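Local atomic coordinates of tRNA (uracil(54)-C(5))-methyltransferase (Pyrococcus abyssi, PDB entry 2JJQ), a protein that methylates carbon 5 of uridine 54 in tRNA, using S-adenosyl-L-methionine as the methyl donor. Residues E117-P122 / E405-D410; V383-N388 / H417-A422. All coordinates share one frame; numbering follows the deposited sequence.

Contact 1 (E117-P122 / E405-D410)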
# COMPACT_ATOMS: atom_id res chain seq x y z
N GLU A 117 1.12 -19.91 5.19
CA GLU A 117 2.46 -19.39 5.43
C GLU A 117 2.44 -17.87 5.20
O GLU A 117 1.75 -17.37 4.27
CB GLU A 117 3.47 -20.07 4.51
CG GLU A 117 4.84 -19.38 4.48
CD GLU A 117 5.79 -19.93 3.40
OE1 GLU A 117 5.38 -20.82 2.60
OE2 GLU A 117 6.96 -19.45 3.35
N VAL A 118 3.17 -17.14 6.02
CA VAL A 118 3.35 -15.69 5.84
C VAL A 118 4.83 -15.38 5.54
O VAL A 118 5.71 -15.58 6.41
CB VAL A 118 2.88 -14.87 7.06
CG1 VAL A 118 2.99 -13.38 6.76
CG2 VAL A 118 1.40 -15.20 7.42
N VAL A 119 5.10 -14.89 4.34
CA VAL A 119 6.49 -14.58 3.96
C VAL A 119 6.90 -13.23 4.53
O VAL A 119 6.19 -12.23 4.27
CB VAL A 119 6.63 -14.58 2.42
CG1 VAL A 119 8.07 -14.24 1.94
CG2 VAL A 119 6.07 -15.91 1.84
N PRO A 120 8.00 -13.19 5.31
CA PRO A 120 8.48 -11.93 5.91
C PRO A 120 8.88 -10.96 4.84
O PRO A 120 9.33 -11.37 3.75
CB PRO A 120 9.74 -12.36 6.73
CG PRO A 120 9.70 -13.86 6.80
CD PRO A 120 8.90 -14.32 5.61
N SER A 121 8.63 -9.68 5.09
CA SER A 121 9.21 -8.64 4.25
C SER A 121 10.76 -8.70 4.36
O SER A 121 11.29 -8.90 5.48
CB SER A 121 8.68 -7.28 4.67
OG SER A 121 9.22 -6.28 3.82
N PRO A 122 11.48 -8.64 3.20
CA PRO A 122 12.95 -8.74 3.22
C PRO A 122 13.56 -7.66 4.07
O PRO A 122 14.63 -7.88 4.69
CB PRO A 122 13.31 -8.58 1.74
CG PRO A 122 12.17 -9.29 1.01
CD PRO A 122 10.93 -8.91 1.86
N GLU A 405 -3.14 -23.75 -4.04
CA GLU A 405 -1.96 -23.29 -3.27
C GLU A 405 -2.30 -21.90 -2.76
O GLU A 405 -3.06 -21.20 -3.38
CB GLU A 405 -0.74 -23.10 -4.15
CG GLU A 405 0.16 -24.26 -4.30
CD GLU A 405 1.33 -23.91 -5.18
OE1 GLU A 405 2.30 -23.27 -4.70
OE2 GLU A 405 1.25 -24.25 -6.38
N ILE A 406 -1.74 -21.52 -1.63
CA ILE A 406 -1.96 -20.17 -1.09
C ILE A 406 -0.82 -19.78 -0.17
O ILE A 406 -0.32 -20.62 0.63
CB ILE A 406 -3.33 -20.07 -0.35
CG1 ILE A 406 -3.64 -18.63 0.06
CG2 ILE A 406 -3.34 -20.94 0.90
CD1 ILE A 406 -5.13 -18.50 0.50
N VAL A 407 -0.39 -18.52 -0.26
CA VAL A 407 0.61 -17.99 0.64
C VAL A 407 0.24 -16.53 0.89
O VAL A 407 -0.42 -15.94 0.07
CB VAL A 407 1.99 -18.05 -0.04
CG1 VAL A 407 3.07 -17.90 0.97
CG2 VAL A 407 2.14 -19.40 -0.68
N ALA A 408 0.63 -16.00 2.04
CA ALA A 408 0.47 -14.58 2.35
C ALA A 408 1.85 -13.97 2.34
O ALA A 408 2.83 -14.62 2.71
CB ALA A 408 -0.12 -14.38 3.75
N LEU A 409 1.94 -12.75 1.87
CA LEU A 409 3.24 -12.02 1.84
C LEU A 409 3.03 -10.82 2.74
O LEU A 409 1.99 -10.14 2.65
CB LEU A 409 3.63 -11.57 0.45
CG LEU A 409 4.00 -12.74 -0.47
CD1 LEU A 409 2.69 -13.16 -1.07
CD2 LEU A 409 4.95 -12.23 -1.57
N ASP A 410 3.95 -10.62 3.67
CA ASP A 410 3.85 -9.44 4.51
C ASP A 410 4.24 -8.18 3.71
O ASP A 410 5.39 -7.69 3.76
CB ASP A 410 4.67 -9.55 5.81
CG ASP A 410 4.39 -8.39 6.73
OD1 ASP A 410 3.31 -7.80 6.58
OD2 ASP A 410 5.26 -7.97 7.53
O HOH W 1 0.75 -21.44 2.83
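Val119 lies against Val407 and Ala408, and its side chain can be traced outward from the backbone. CB lies 3.8 Å from Ala408 O and, farther off, faces Leu409 CG. With CG1 opposite the backbone N (chi1 179°), the other branch, CG2, is left beside that N, where it reaches Val407 CG1 at 3.7 Å and also rests near the carbonyl oxygen of Ala408; the two valines meet at an oblique angle. Glu117 runs alongside Val407 on the same face, its extended chain passing the CG1 methyl. On the other face Val118 CG2 approaches Ala408 CB, and helix 97-112 packs there through Arg105 and Leu108.

Between the faces runs a short parallel ladder. Ala408 N donates to Glu117 O, Val119 N to Ala408 O, and Asp410 N to Val119 O, each bond about 2.8 Å long. A water extends the pairing, accepting from Glu117 N and donating to Ile406 O.

Past the ladder, Ser121 CB comes 3.4 Å from Asp410 O. The carboxylate of Asp410 turns to helix 97-112, forming a salt bridge with Lys104 and a hydrogen bond with Tyr97. Strand 117-119 thus adds an edge to the catalytic-domain sheet: directed backbone bonds set the register, small apolar contacts flank the ladder on either face, and a buried carboxylate is satisfied by the helix preceding that strand.

Contact 2 (V383-N388 / H417-A422); sequences VYVSCN and HVELVA
Glu419 reaches across to Val385 and Cys387, bringing together the two predicted catalytic residues, Cys387 as nucleophile and Glu419 as proton acceptor. Its CG stands opposite the backbone N, and a bend at the next bond (chi2 90°) swings the carboxylate over the neighbouring strand. OE2 lies 3.1 Å from the CG1 methyl of Val385, whose side chain it crosses at a slant; OE1 approaches Cys387 CB at 3.2 Å. With Cys387 SG set between its own N and carbonyl carbon (chi1 68°), CB rather than the sulfur lies closest to OE1.

Farther along the same face, Val385 and Val421 stand side by side and point the same way, CG2 to CG1, while Val383 CG1 meets Val421 CG1 obliquely at 4.0 Å. Helix 275-288 packs on this face, Leu288 on Val383 and Val421 and Leu281 on Val421 and Glu419. Tyr384, Ser386, Leu420 and Ala422 occupy the reverse face, where Phe392 of helix 389-398 packs on Leu420 and Ala422 and sets its ring edge-to-face with that of Tyr384.

Tyr384-Ala422 and Ser386-Leu420 are hydrogen-bonded pairs, two bonds each, flanking the non-hydrogen-bonded pair Val385-Val421; Leu420 N to Ser386 O is a short 2.6 Å. Beyond the last pair an ST turn, Asn388 N to Ser386 OG at 2.9 Å, bends the chain toward helix 389-398, and a water joins Cys387 O to Val418 N. The pairing is consistent with holding the predicted nucleophile and proton acceptor close together where strand 381-386 ends and 419-424 begins, with Val385 touching Asp360 of the S-adenosyl-L-methionine site.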
# COMPACT_ATOMS: atom_id res chain seq x y z
N VAL A 383 -5.57 -16.95 -10.46
CA VAL A 383 -4.67 -16.48 -9.37
C VAL A 383 -5.31 -15.24 -8.75
O VAL A 383 -5.51 -14.27 -9.42
CB VAL A 383 -3.20 -16.14 -9.89
CG1 VAL A 383 -2.36 -15.57 -8.73
CG2 VAL A 383 -2.53 -17.36 -10.50
N TYR A 384 -5.65 -15.30 -7.47
CA TYR A 384 -6.40 -14.25 -6.82
C TYR A 384 -5.44 -13.60 -5.81
O TYR A 384 -4.90 -14.29 -4.94
CB TYR A 384 -7.62 -14.86 -6.12
CG TYR A 384 -8.68 -13.88 -5.58
CD1 TYR A 384 -10.05 -14.19 -5.67
CD2 TYR A 384 -8.32 -12.66 -5.03
CE1 TYR A 384 -11.06 -13.33 -5.14
CE2 TYR A 384 -9.32 -11.79 -4.48
CZ TYR A 384 -10.68 -12.13 -4.58
OH TYR A 384 -11.63 -11.26 -4.05
N VAL A 385 -5.16 -12.31 -5.99
CA VAL A 385 -4.31 -11.55 -5.08
C VAL A 385 -5.20 -10.59 -4.31
O VAL A 385 -6.05 -9.93 -4.91
CB VAL A 385 -3.28 -10.75 -5.93
CG1 VAL A 385 -2.42 -9.84 -5.07
CG2 VAL A 385 -2.43 -11.73 -6.74
N SER A 386 -5.02 -10.52 -2.99
CA SER A 386 -5.95 -9.76 -2.15
C SER A 386 -5.27 -9.33 -0.87
O SER A 386 -4.60 -10.14 -0.24
CB SER A 386 -7.14 -10.65 -1.74
OG SER A 386 -8.09 -9.97 -0.92
N CYS A 387 -5.46 -8.08 -0.45
CA CYS A 387 -5.07 -7.74 0.94
C CYS A 387 -6.34 -7.67 1.85
O CYS A 387 -6.28 -7.16 2.96
CB CYS A 387 -4.26 -6.43 1.02
SG CYS A 387 -5.23 -5.04 0.62
N ASN A 388 -7.45 -8.24 1.38
CA ASN A 388 -8.68 -8.30 2.18
C ASN A 388 -9.10 -9.76 2.34
O ASN A 388 -9.92 -10.25 1.57
CB ASN A 388 -9.79 -7.50 1.46
CG ASN A 388 -9.40 -6.01 1.22
OD1 ASN A 388 -9.23 -5.25 2.18
ND2 ASN A 388 -9.26 -5.60 -0.06
N HIS A 417 -2.18 -5.69 8.28
CA HIS A 417 -2.58 -6.10 6.94
C HIS A 417 -1.63 -7.07 6.31
O HIS A 417 -0.41 -7.05 6.55
CB HIS A 417 -2.72 -4.88 6.03
CG HIS A 417 -3.56 -3.80 6.62
ND1 HIS A 417 -4.86 -4.03 7.03
CD2 HIS A 417 -3.29 -2.51 6.91
CE1 HIS A 417 -5.36 -2.91 7.52
NE2 HIS A 417 -4.43 -1.97 7.45
N VAL A 418 -2.17 -7.94 5.47
CA VAL A 418 -1.32 -8.87 4.76
C VAL A 418 -1.81 -8.97 3.31
O VAL A 418 -2.98 -8.61 3.06
CB VAL A 418 -1.33 -10.23 5.50
CG1 VAL A 418 -2.46 -11.11 4.93
CG2 VAL A 418 -0.01 -10.89 5.37
N GLU A 419 -0.95 -9.41 2.39
CA GLU A 419 -1.30 -9.67 0.99
C GLU A 419 -1.37 -11.16 0.69
O GLU A 419 -0.36 -11.85 0.74
CB GLU A 419 -0.26 -9.06 0.08
CG GLU A 419 -0.59 -9.20 -1.40
CD GLU A 419 -1.39 -8.03 -1.92
OE1 GLU A 419 -2.07 -7.37 -1.11
OE2 GLU A 419 -1.28 -7.73 -3.14
N LEU A 420 -2.51 -11.67 0.30
CA LEU A 420 -2.62 -13.12 0.05
C LEU A 420 -2.44 -13.34 -1.44
O LEU A 420 -2.84 -12.48 -2.24
CB LEU A 420 -4.02 -13.59 0.38
CG LEU A 420 -4.41 -13.83 1.80
CD1 LEU A 420 -5.97 -13.99 1.72
CD2 LEU A 420 -3.74 -15.16 2.18
N VAL A 421 -1.92 -14.51 -1.83
CA VAL A 421 -1.83 -14.84 -3.26
C VAL A 421 -2.31 -16.28 -3.29
O VAL A 421 -1.68 -17.17 -2.70
CB VAL A 421 -0.38 -14.72 -3.84
CG1 VAL A 421 -0.38 -15.06 -5.33
CG2 VAL A 421 0.23 -13.32 -3.58
N ALA A 422 -3.44 -16.51 -3.96
CA ALA A 422 -4.00 -17.85 -4.03
C ALA A 422 -4.11 -18.36 -5.46
O ALA A 422 -4.56 -17.63 -6.35
CB ALA A 422 -5.37 -17.87 -3.36
O HOH W 2 -4.90 -7.89 5.27

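From the N terminus, the chain passes through helix 97-112 into 117-122, then makes the five-stranded sheet and most of the methyltransferase domain before 405-410 returns to it; contact 1 closes this long excursion. Segment 383-388 lies inside that loop and 417-422 beyond it, so contact 2 closes a much shorter loop that crosses the first. Their inner strands, 403-409 and 419-424, are antiparallel neighbours with probable bonds from Leu409 N to Glu419 O and from Val421 N to Val407 O. The order 117-119, 403-409, 419-424, 381-386 therefore ties an edge strand from the chain's earlier part to the catalytic sheet and its predicted active site.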